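Local coordinates for hemin degrading factor (Pseudomonas aeruginosa, PDB 4MF9), which binds heme and probably serves in heme trafficking and heme degradation in the bacterial cell, at residues Asn125-Ile130 and Ile142-Gln147; Glu206-Leu211 and Arg312-Asp317; Leu243-Leu248 and Thr303-Leu308. All coordinates share one frame; numbering follows the deposited sequence.

Contacts 1, 2 and 3 tie together different parts of a chain built on two nine-stranded antiparallel sheets. Contact 1 belongs to one sheet and to the first HemS/ChuX domain; it is closed along the chain before the others open, and its centre lies about 32 Å from that of contact 3 and about 38 Å from that of contact 2, on the opposite side of the chain's centre from both. Contacts 2 and 3 have centres about 25 Å apart and share strand 307-313 of the second sheet, contact 3 at its start and contact 2 at its end, with contact 3 nested inside the loop that contact 2 closes. Contact 2 reaches the heme pocket through Lys-313, whereas contacts 1 and 3 are structural packing.

Contact 1 (Asn125-Ile130 and Ile142-Gln147); sequences NAVFAI and IQVFDQ
The carbonyl oxygen of Phe-145 is gripped by two successive amides: Asn-125 N lies 2.8 Å from Phe-145 O, in the carbonyl plane, and Ala-126 N lies 3.1 Å from the same oxygen, tilted from that plane. Two residues facing one make a classic beta bulge. Beyond it, strands 124-133 and 138-146 run as a regular antiparallel hairpin: Phe-145 N returns a bond to Ala-126 O, and Phe-128 exchanges a pair of backbone bonds with Gln-143.

On one face of the sheet, Phe-145 CD2 comes to the edge of the Phe-128 ring, 4.0 Å from its CD1, and the two side chains cross at about a right angle. Each CG stands beside its own backbone N (chi1 -59° and -58°), and helix 47-52 packs on both rings through Val-51. Ala-126 shares this face, packed against Arg-61 and Leu-182. Ile-130 lays CD1 against the amide of Gln-143, 3.7 Å from its CD.

The other face carries branched aliphatic residues, whose shape suits extended backbone. Val-127 and Ile-142 lie side by side, CG2 to CG2 at 3.8 Å, and the same Val-127 methyl is 4.0 Å from Val-144 CG2. Ile-142 bends back, chi2 -59°, to bring CD1 within 3.6 Å of the small Ala-129 CB.

Backbone bonds thus satisfy the amides that face each other between the strands, while the buried polar side chains find partners close by in sequence, Gln-143 NE2 at Ser-141 and Asp-146 OD1 at the amides of Gln-148 and Val-150, as befits a hairpin inside its sheet.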
loop_
_atom_site.group_PDB
_atom_site.type_symbol
_atom_site.label_atom_id
_atom_site.label_comp_id
_atom_site.label_asym_id
_atom_site.label_seq_id
_atom_site.Cartn_x
_atom_site.Cartn_y
_atom_site.Cartn_z
ATOM N N ASN A 125 -8.232 1.371 12.623
ATOM C CA ASN A 125 -9.327 1.168 13.563
ATOM C C ASN A 125 -9.202 -0.064 14.456
ATOM O O ASN A 125 -9.289 0.028 15.686
ATOM C CB ASN A 125 -10.658 1.117 12.824
ATOM C CG ASN A 125 -11.832 0.993 13.771
ATOM O OD1 ASN A 125 -11.958 1.770 14.715
ATOM N ND2 ASN A 125 -12.680 0.006 13.541
ATOM N N ALA A 126 -9.024 -1.219 13.832
ATOM C CA ALA A 126 -8.963 -2.460 14.583
ATOM C C ALA A 126 -7.780 -3.289 14.111
ATOM O O ALA A 126 -7.365 -3.198 12.941
ATOM C CB ALA A 126 -10.251 -3.231 14.429
ATOM N N VAL A 127 -7.242 -4.090 15.026
ATOM C CA VAL A 127 -6.071 -4.914 14.743
ATOM C C VAL A 127 -6.229 -6.284 15.407
ATOM O O VAL A 127 -6.617 -6.378 16.582
ATOM C CB VAL A 127 -4.782 -4.216 15.217
ATOM C CG1 VAL A 127 -4.957 -3.658 16.626
ATOM C CG2 VAL A 127 -3.606 -5.163 15.156
ATOM N N PHE A 128 -5.955 -7.343 14.647
ATOM C CA PHE A 128 -6.111 -8.712 15.138
ATOM C C PHE A 128 -4.836 -9.517 14.947
ATOM O O PHE A 128 -4.087 -9.306 13.991
ATOM C CB PHE A 128 -7.260 -9.416 14.404
ATOM C CG PHE A 128 -8.588 -8.729 14.567
ATOM C CD1 PHE A 128 -8.951 -7.680 13.727
ATOM C CD2 PHE A 128 -9.473 -9.130 15.560
ATOM C CE1 PHE A 128 -10.172 -7.040 13.884
ATOM C CE2 PHE A 128 -10.696 -8.501 15.719
ATOM C CZ PHE A 128 -11.046 -7.451 14.878
ATOM N N ALA A 129 -4.589 -10.439 15.868
ATOM C CA ALA A 129 -3.504 -11.389 15.710
ATOM C C ALA A 129 -4.161 -12.708 15.376
ATOM O O ALA A 129 -4.970 -13.219 16.165
ATOM C CB ALA A 129 -2.706 -11.507 17.004
ATOM N N ILE A 130 -3.824 -13.235 14.225
ATOM C CA ILE A 130 -4.376 -14.465 13.731
ATOM C C ILE A 130 -3.355 -15.621 13.847
ATOM O O ILE A 130 -2.230 -15.473 13.502
ATOM C CB ILE A 130 -4.855 -14.283 12.290
ATOM C CG1 ILE A 130 -5.894 -13.173 12.210
ATOM C CG2 ILE A 130 -5.406 -15.554 11.716
ATOM C CD1 ILE A 130 -6.502 -12.971 10.862
ATOM N N ILE A 142 -0.462 -10.423 11.852
ATOM C CA ILE A 142 -1.101 -9.246 12.462
ATOM C C ILE A 142 -1.841 -8.494 11.369
ATOM O O ILE A 142 -1.268 -8.219 10.389
ATOM C CB ILE A 142 -0.064 -8.331 13.131
ATOM C CG1 ILE A 142 0.731 -9.089 14.205
ATOM C CG2 ILE A 142 -0.700 -7.085 13.649
ATOM C CD1 ILE A 142 -0.135 -9.638 15.269
ATOM N N GLN A 143 -3.128 -8.267 11.523
ATOM C CA GLN A 143 -3.878 -7.651 10.461
ATOM C C GLN A 143 -4.651 -6.413 10.928
ATOM O O GLN A 143 -5.374 -6.480 11.863
ATOM C CB GLN A 143 -4.807 -8.628 9.734
ATOM C CG GLN A 143 -4.169 -9.943 9.318
ATOM C CD GLN A 143 -4.982 -10.792 8.332
ATOM O OE1 GLN A 143 -6.044 -10.468 7.947
ATOM N NE2 GLN A 143 -4.405 -11.857 7.921
ATOM N N VAL A 144 -4.491 -5.315 10.218
ATOM C CA VAL A 144 -5.070 -4.035 10.615
ATOM C C VAL A 144 -6.171 -3.621 9.646
ATOM O O VAL A 144 -6.014 -3.764 8.424
ATOM C CB VAL A 144 -3.978 -2.926 10.663
ATOM C CG1 VAL A 144 -4.600 -1.575 11.019
ATOM C CG2 VAL A 144 -2.901 -3.291 11.679
ATOM N N PHE A 145 -7.261 -3.074 10.187
ATOM C CA PHE A 145 -8.406 -2.642 9.383
ATOM C C PHE A 145 -8.851 -1.209 9.684
ATOM O O PHE A 145 -8.679 -0.722 10.810
ATOM C CB PHE A 145 -9.562 -3.634 9.562
ATOM C CG PHE A 145 -9.189 -5.036 9.177
ATOM C CD1 PHE A 145 -9.319 -5.464 7.860
ATOM C CD2 PHE A 145 -8.659 -5.911 10.121
ATOM C CE1 PHE A 145 -8.950 -6.748 7.490
ATOM C CE2 PHE A 145 -8.282 -7.204 9.750
ATOM C CZ PHE A 145 -8.429 -7.616 8.432
ATOM N N ASP A 146 -9.402 -0.532 8.671
ATOM C CA ASP A 146 -9.772 0.883 8.801
ATOM C C ASP A 146 -11.206 1.090 9.308
ATOM O O ASP A 146 -11.891 0.127 9.641
ATOM C CB ASP A 146 -9.497 1.681 7.501
ATOM C CG ASP A 146 -10.378 1.265 6.327
ATOM O OD1 ASP A 146 -11.468 0.699 6.531
ATOM O OD2 ASP A 146 -9.978 1.529 5.167
ATOM N N GLN A 147 -11.677 2.322 9.303
ATOM C CA GLN A 147 -12.968 2.631 9.817
ATOM C C GLN A 147 -14.096 1.933 9.093
ATOM O O GLN A 147 -15.181 1.827 9.617
ATOM C CB GLN A 147 -13.186 4.106 9.797
ATOM C CG GLN A 147 -13.471 4.620 11.145
ATOM C CD GLN A 147 -12.329 4.440 12.002
ATOM O OE1 GLN A 147 -12.467 3.986 13.086
ATOM N NE2 GLN A 147 -11.184 4.787 11.519
#

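Contact 2 (Glu206-Leu211 and Arg312-Asp317); sequences EGWAAL and RKPSTD. With HEM (protoporphyrin IX containing Fe), chain C.
Trp-208 supplies the polar link: NE1 donates to Arg-312 O over 2.9 Å, with an N-H...O angle of 157°. The acceptor sits in the indole plane at the ring edge, and the donor in turn lies in the carbonyl plane. Tryptophan suits the position because it offers one N-H on an otherwise apolar ring; CG is anti to the backbone N (chi1 -168°), which carries the indole from helix 201-210 across to strand 307-313.

Apolar packing centres on Pro-314, whose rigid ring crosses the indole at about a right angle, CD 3.7 Å from Trp-208 CD1. Leu-211 continues the cover, with CB 4.0 Å from Pro-314 CD. The C-terminal part of helix 201-210 and Leu-211 thereby pack on the end of an antiparallel sheet strand and the proline just after it, beside the heme pocket. Phe-217 meets the indole edge-to-face, and Trp-239 touches both the indole and the proline.

Charge is handled on the strand. Lys-313, a heme-binding residue at a propionate, has a doubtful exact fit there in the model; its NZ forms a salt bridge with Glu-324, and Phe-217 offers it a cation-pi contact. Arg-312 pairs with Glu-355 and Glu-241.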
loop_
_atom_site.group_PDB
_atom_site.type_symbol
_atom_site.label_atom_id
_atom_site.label_comp_id
_atom_site.label_asym_id
_atom_site.label_seq_id
_atom_site.Cartn_x
_atom_site.Cartn_y
_atom_site.Cartn_z
ATOM N N GLU A 206 2.342 27.669 -11.612
ATOM C CA GLU A 206 3.341 28.484 -10.962
ATOM C C GLU A 206 3.911 27.835 -9.723
ATOM O O GLU A 206 5.098 27.690 -9.599
ATOM C CB GLU A 206 2.766 29.865 -10.640
ATOM C CG GLU A 206 3.801 30.780 -10.050
ATOM C CD GLU A 206 3.359 32.250 -9.923
ATOM O OE1 GLU A 206 2.290 32.648 -10.415
ATOM O OE2 GLU A 206 4.130 32.945 -9.310
ATOM N N GLY A 207 3.025 27.329 -8.879
ATOM C CA GLY A 207 3.423 26.579 -7.702
ATOM C C GLY A 207 4.184 25.307 -8.038
ATOM O O GLY A 207 5.125 24.935 -7.322
ATOM N N TRP A 208 3.781 24.639 -9.119
ATOM C CA TRP A 208 4.447 23.412 -9.571
ATOM C C TRP A 208 5.912 23.686 -9.892
ATOM O O TRP A 208 6.805 22.985 -9.413
ATOM C CB TRP A 208 3.747 22.839 -10.813
ATOM C CG TRP A 208 4.188 21.426 -11.188
ATOM C CD1 TRP A 208 5.462 20.997 -11.462
ATOM C CD2 TRP A 208 3.339 20.283 -11.352
ATOM N NE1 TRP A 208 5.453 19.655 -11.772
ATOM C CE2 TRP A 208 4.161 19.194 -11.707
ATOM C CE3 TRP A 208 1.962 20.076 -11.227
ATOM C CZ2 TRP A 208 3.646 17.916 -11.951
ATOM C CZ3 TRP A 208 1.454 18.810 -11.469
ATOM C CH2 TRP A 208 2.293 17.745 -11.825
ATOM N N ALA A 209 6.149 24.711 -10.679
ATOM C CA ALA A 209 7.474 25.145 -11.062
ATOM C C ALA A 209 8.317 25.520 -9.809
ATOM O O ALA A 209 9.490 25.367 -9.804
ATOM C CB ALA A 209 7.351 26.321 -12.006
ATOM N N ALA A 210 7.660 25.980 -8.770
ATOM C CA ALA A 210 8.287 26.410 -7.525
ATOM C C ALA A 210 8.525 25.305 -6.468
ATOM O O ALA A 210 9.192 25.496 -5.483
ATOM C CB ALA A 210 7.500 27.574 -6.961
ATOM N N LEU A 211 8.088 24.092 -6.749
ATOM C CA LEU A 211 8.191 23.002 -5.797
ATOM C C LEU A 211 9.567 22.780 -5.327
ATOM O O LEU A 211 10.452 22.796 -6.090
ATOM C CB LEU A 211 7.693 21.738 -6.448
ATOM C CG LEU A 211 6.249 21.571 -6.103
ATOM C CD1 LEU A 211 5.551 20.630 -7.055
ATOM C CD2 LEU A 211 6.164 21.100 -4.661
ATOM N N ARG A 312 7.018 14.944 -13.800
ATOM C CA ARG A 312 8.251 15.564 -13.431
ATOM C C ARG A 312 7.994 16.700 -12.422
ATOM O O ARG A 312 7.226 17.586 -12.685
ATOM C CB ARG A 312 9.071 16.049 -14.632
ATOM C CG ARG A 312 8.967 15.246 -15.909
ATOM C CD ARG A 312 9.746 15.877 -17.061
ATOM N NE ARG A 312 9.728 15.033 -18.212
ATOM C CZ ARG A 312 8.794 15.058 -19.127
ATOM N NH1 ARG A 312 7.821 15.921 -19.046
ATOM N NH2 ARG A 312 8.837 14.199 -20.111
ATOM N N LYS A 313 8.633 16.634 -11.289
ATOM C CA LYS A 313 8.473 17.617 -10.249
ATOM C C LYS A 313 9.834 18.224 -9.844
ATOM O O LYS A 313 10.747 17.529 -9.588
ATOM C CB LYS A 313 7.789 17.008 -9.019
ATOM C CG LYS A 313 6.602 16.119 -9.251
ATOM C CD LYS A 313 5.851 15.796 -7.968
ATOM C CE LYS A 313 6.085 14.357 -7.553
ATOM N NZ LYS A 313 5.215 13.350 -8.182
ATOM N N PRO A 314 9.932 19.538 -9.813
ATOM C CA PRO A 314 11.132 20.209 -9.342
ATOM C C PRO A 314 11.280 19.956 -7.844
ATOM O O PRO A 314 10.336 19.671 -7.209
ATOM C CB PRO A 314 10.845 21.694 -9.541
ATOM C CG PRO A 314 9.550 21.798 -10.108
ATOM C CD PRO A 314 8.867 20.488 -10.095
ATOM N N SER A 315 12.497 20.073 -7.354
ATOM C CA SER A 315 12.751 19.939 -5.928
ATOM C C SER A 315 14.139 20.504 -5.655
ATOM O O SER A 315 14.895 20.772 -6.593
ATOM C CB SER A 315 12.686 18.470 -5.496
ATOM O OG SER A 315 13.853 17.764 -5.884
ATOM N N THR A 316 14.492 20.625 -4.389
ATOM C CA THR A 316 15.785 21.128 -3.975
ATOM C C THR A 316 16.900 20.267 -4.491
ATOM O O THR A 316 17.964 20.736 -4.686
ATOM C CB THR A 316 15.907 21.250 -2.447
ATOM O OG1 THR A 316 15.543 20.008 -1.855
ATOM C CG2 THR A 316 14.998 22.254 -1.954
ATOM N N ASP A 317 16.652 18.971 -4.670
ATOM C CA ASP A 317 17.656 18.061 -5.211
ATOM C C ASP A 317 17.532 17.973 -6.726
ATOM O O ASP A 317 18.189 17.148 -7.369
ATOM C CB ASP A 317 17.524 16.670 -4.587
ATOM C CG ASP A 317 17.293 16.720 -3.088
ATOM O OD1 ASP A 317 16.537 15.864 -2.570
ATOM O OD2 ASP A 317 17.862 17.622 -2.429
HETATM C CHA HEM C . 8.773 10.008 -1.910
HETATM C CHB HEM C . 12.506 9.062 0.847
HETATM C CHC HEM C . 9.866 10.177 4.709
HETATM C CHD HEM C . 5.948 9.945 1.967
HETATM C C1A HEM C . 10.044 9.737 -1.490
HETATM C C2A HEM C . 11.176 9.557 -2.334
HETATM C C3A HEM C . 12.206 9.318 -1.558
HETATM C C4A HEM C . 11.721 9.296 -0.251
HETATM C CMA HEM C . 13.608 9.048 -2.029
HETATM C CAA HEM C . 11.253 9.655 -3.817
HETATM C CBA HEM C . 12.379 10.544 -4.405
HETATM C CGA HEM C . 12.005 11.958 -4.149
HETATM O O1A HEM C . 12.821 12.767 -3.717
HETATM O O2A HEM C . 10.867 12.272 -4.375
HETATM C C1B HEM C . 12.046 9.323 2.131
HETATM C C2B HEM C . 12.943 9.226 3.205
HETATM C C3B HEM C . 12.257 9.539 4.313
HETATM C C4B HEM C . 10.875 9.827 3.867
HETATM C CMB HEM C . 14.399 8.882 3.110
HETATM C CAB HEM C . 12.888 9.567 5.666
HETATM C CBB HEM C . 12.283 9.332 6.790
HETATM C C1C HEM C . 8.576 10.232 4.331
HETATM C C2C HEM C . 7.522 10.560 5.157
HETATM C C3C HEM C . 6.395 10.504 4.395
HETATM C C4C HEM C . 6.758 10.125 3.071
HETATM C CMC HEM C . 7.612 10.932 6.606
HETATM C CAC HEM C . 5.057 10.768 4.868
HETATM C CBC HEM C . 4.082 10.460 4.065
HETATM C C1D HEM C . 6.397 9.967 0.641
HETATM C C2D HEM C . 5.508 10.038 -0.559
HETATM C C3D HEM C . 6.318 10.069 -1.614
HETATM C C4D HEM C . 7.680 10.007 -1.072
HETATM C CMD HEM C . 3.998 10.081 -0.647
HETATM C CAD HEM C . 5.894 10.135 -3.058
HETATM C CBD HEM C . 6.094 11.561 -3.567
HETATM C CGD HEM C . 5.443 11.992 -4.846
HETATM O O1D HEM C . 6.178 12.523 -5.651
HETATM O O2D HEM C . 4.251 11.878 -5.087
HETATM N NA HEM C . 10.398 9.562 -0.205
HETATM N NB HEM C . 10.824 9.689 2.544
HETATM N NC HEM C . 8.089 9.991 3.114
HETATM N ND HEM C . 7.666 9.943 0.263
HETATM FE FE HEM C . 9.145 9.873 1.352
#

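Contact 3 (Leu243-Leu248 and Thr303-Leu308); sequences LDNGDL and TGIAEL
This is a meeting of a loop and a strand entrance at the border of the second sheet, where strand 240-243 ends and turns into helix 247-258 beside the start of strand 307-313. Leu-243 N donates to Leu-308 O over 2.6 Å. Past that point the strands part, and a water fills in: it accepts from Leu-308 N at 2.8 Å and also lies 2.6 Å from Leu-243 O and 2.7 Å from Asn-245 OD1.

Asn-245 works at both ends of its amide. Its ND2 donates to Ala-306 O over 3.2 Å, the acceptor close to the amide plane of Asn-245 although the donor stands above the carbonyl plane of Ala-306, away from its lone pairs. Asparagine, short and carrying donor and acceptor together, suits a place where ND2 reaches the loop before strand 307-313 and OD1 reaches the water.

Beneath this polar layer, Leu-308 has CG anti to its own N (chi1 -177°), and its CD2 reaches Leu-248 CB at 3.8 Å and also touches the Leu-243 side chain. Leu-248 CD2 meets Ile-305 CD1 at 3.8 Å, the two side chains crossing at about a right angle. Trp-323 of the adjacent strand and Val-334 of the one beyond continue this apolar layer.

On the loop, Asp-244 OD2 accepts from Gly-246 N in a capping bond, and a type I turn runs from Asp-244 to Asp-247: a capped turn leading a sheet-edge strand into a helix.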
loop_
_atom_site.group_PDB
_atom_site.type_symbol
_atom_site.label_atom_id
_atom_site.label_comp_id
_atom_site.label_asym_id
_atom_site.label_seq_id
_atom_site.Cartn_x
_atom_site.Cartn_y
_atom_site.Cartn_z
ATOM N N LEU A 243 0.673 8.277 -20.777
ATOM C CA LEU A 243 1.336 7.178 -21.467
ATOM C C LEU A 243 0.371 6.037 -21.788
ATOM O O LEU A 243 -0.675 5.881 -21.144
ATOM C CB LEU A 243 2.473 6.625 -20.611
ATOM C CG LEU A 243 3.525 7.622 -20.151
ATOM C CD1 LEU A 243 4.475 6.959 -19.166
ATOM C CD2 LEU A 243 4.287 8.215 -21.341
ATOM N N ASP A 244 0.720 5.227 -22.767
ATOM C CA ASP A 244 -0.094 4.081 -23.080
ATOM C C ASP A 244 -0.073 3.173 -21.831
ATOM O O ASP A 244 0.918 2.897 -21.342
ATOM C CB ASP A 244 0.495 3.347 -24.261
ATOM C CG ASP A 244 -0.313 2.147 -24.646
ATOM O OD1 ASP A 244 -1.108 2.276 -25.561
ATOM O OD2 ASP A 244 -0.133 1.123 -24.042
ATOM N N ASN A 245 -1.224 2.763 -21.372
ATOM C CA ASN A 245 -1.326 1.975 -20.148
ATOM C C ASN A 245 -0.441 0.740 -20.117
ATOM O O ASN A 245 -0.003 0.310 -19.047
ATOM C CB ASN A 245 -2.776 1.588 -19.894
ATOM C CG ASN A 245 -3.611 2.759 -19.442
ATOM O OD1 ASN A 245 -3.086 3.758 -18.942
ATOM N ND2 ASN A 245 -4.923 2.647 -19.607
ATOM N N GLY A 246 -0.175 0.166 -21.291
ATOM C CA GLY A 246 0.611 -1.053 -21.365
ATOM C C GLY A 246 2.095 -0.812 -21.188
ATOM O O GLY A 246 2.871 -1.755 -21.076
ATOM N N ASP A 247 2.528 0.440 -21.237
ATOM C CA ASP A 247 3.937 0.780 -21.054
ATOM C C ASP A 247 4.493 0.421 -19.663
ATOM O O ASP A 247 5.648 0.193 -19.533
ATOM C CB ASP A 247 4.237 2.253 -21.423
ATOM C CG ASP A 247 4.285 2.504 -22.934
ATOM O OD1 ASP A 247 4.196 1.538 -23.663
ATOM O OD2 ASP A 247 4.425 3.642 -23.381
ATOM N N LEU A 248 3.669 0.497 -18.623
ATOM C CA LEU A 248 4.165 0.272 -17.272
ATOM C C LEU A 248 4.846 -1.090 -17.115
ATOM O O LEU A 248 5.940 -1.172 -16.561
ATOM C CB LEU A 248 3.045 0.440 -16.244
ATOM C CG LEU A 248 3.433 0.158 -14.789
ATOM C CD1 LEU A 248 4.534 1.071 -14.278
ATOM C CD2 LEU A 248 2.207 0.260 -13.935
ATOM N N THR A 303 -5.303 -4.602 -15.815
ATOM C CA THR A 303 -6.613 -4.215 -16.340
ATOM C C THR A 303 -7.307 -3.162 -15.491
ATOM O O THR A 303 -8.279 -2.545 -15.925
ATOM C CB THR A 303 -7.534 -5.438 -16.461
ATOM O OG1 THR A 303 -7.266 -6.328 -15.373
ATOM C CG2 THR A 303 -7.265 -6.165 -17.772
ATOM N N GLY A 304 -6.812 -2.957 -14.276
ATOM C CA GLY A 304 -7.418 -1.996 -13.373
ATOM C C GLY A 304 -6.868 -0.606 -13.599
ATOM O O GLY A 304 -7.415 0.377 -13.079
ATOM N N ILE A 305 -5.792 -0.534 -14.383
ATOM C CA ILE A 305 -5.124 0.735 -14.706
ATOM C C ILE A 305 -5.916 1.534 -15.726
ATOM O O ILE A 305 -6.068 1.111 -16.869
ATOM C CB ILE A 305 -3.711 0.500 -15.281
ATOM C CG1 ILE A 305 -2.824 -0.206 -14.256
ATOM C CG2 ILE A 305 -3.065 1.825 -15.670
ATOM C CD1 ILE A 305 -1.426 -0.538 -14.788
ATOM N N ALA A 306 -6.414 2.696 -15.318
ATOM C CA ALA A 306 -7.179 3.551 -16.220
ATOM C C ALA A 306 -6.302 4.606 -16.887
ATOM O O ALA A 306 -6.504 4.922 -18.057
ATOM C CB ALA A 306 -8.311 4.212 -15.496
ATOM N N GLU A 307 -5.362 5.176 -16.131
ATOM C CA GLU A 307 -4.437 6.181 -16.674
ATOM C C GLU A 307 -3.026 5.944 -16.177
ATOM O O GLU A 307 -2.814 5.485 -15.046
ATOM C CB GLU A 307 -4.832 7.600 -16.268
ATOM C CG GLU A 307 -6.279 7.957 -16.434
ATOM C CD GLU A 307 -6.624 9.273 -15.761
ATOM O OE1 GLU A 307 -5.769 10.197 -15.739
ATOM O OE2 GLU A 307 -7.760 9.377 -15.259
ATOM N N LEU A 308 -2.065 6.286 -17.025
ATOM C CA LEU A 308 -0.654 6.129 -16.720
ATOM C C LEU A 308 0.052 7.420 -17.118
ATOM O O LEU A 308 -0.029 7.852 -18.284
ATOM C CB LEU A 308 -0.062 4.954 -17.511
ATOM C CG LEU A 308 1.405 4.742 -17.139
ATOM C CD1 LEU A 308 1.517 4.430 -15.618
ATOM C CD2 LEU A 308 2.052 3.667 -17.981
HETATM O O HOH W 1 -2.788 6.300 -19.696
#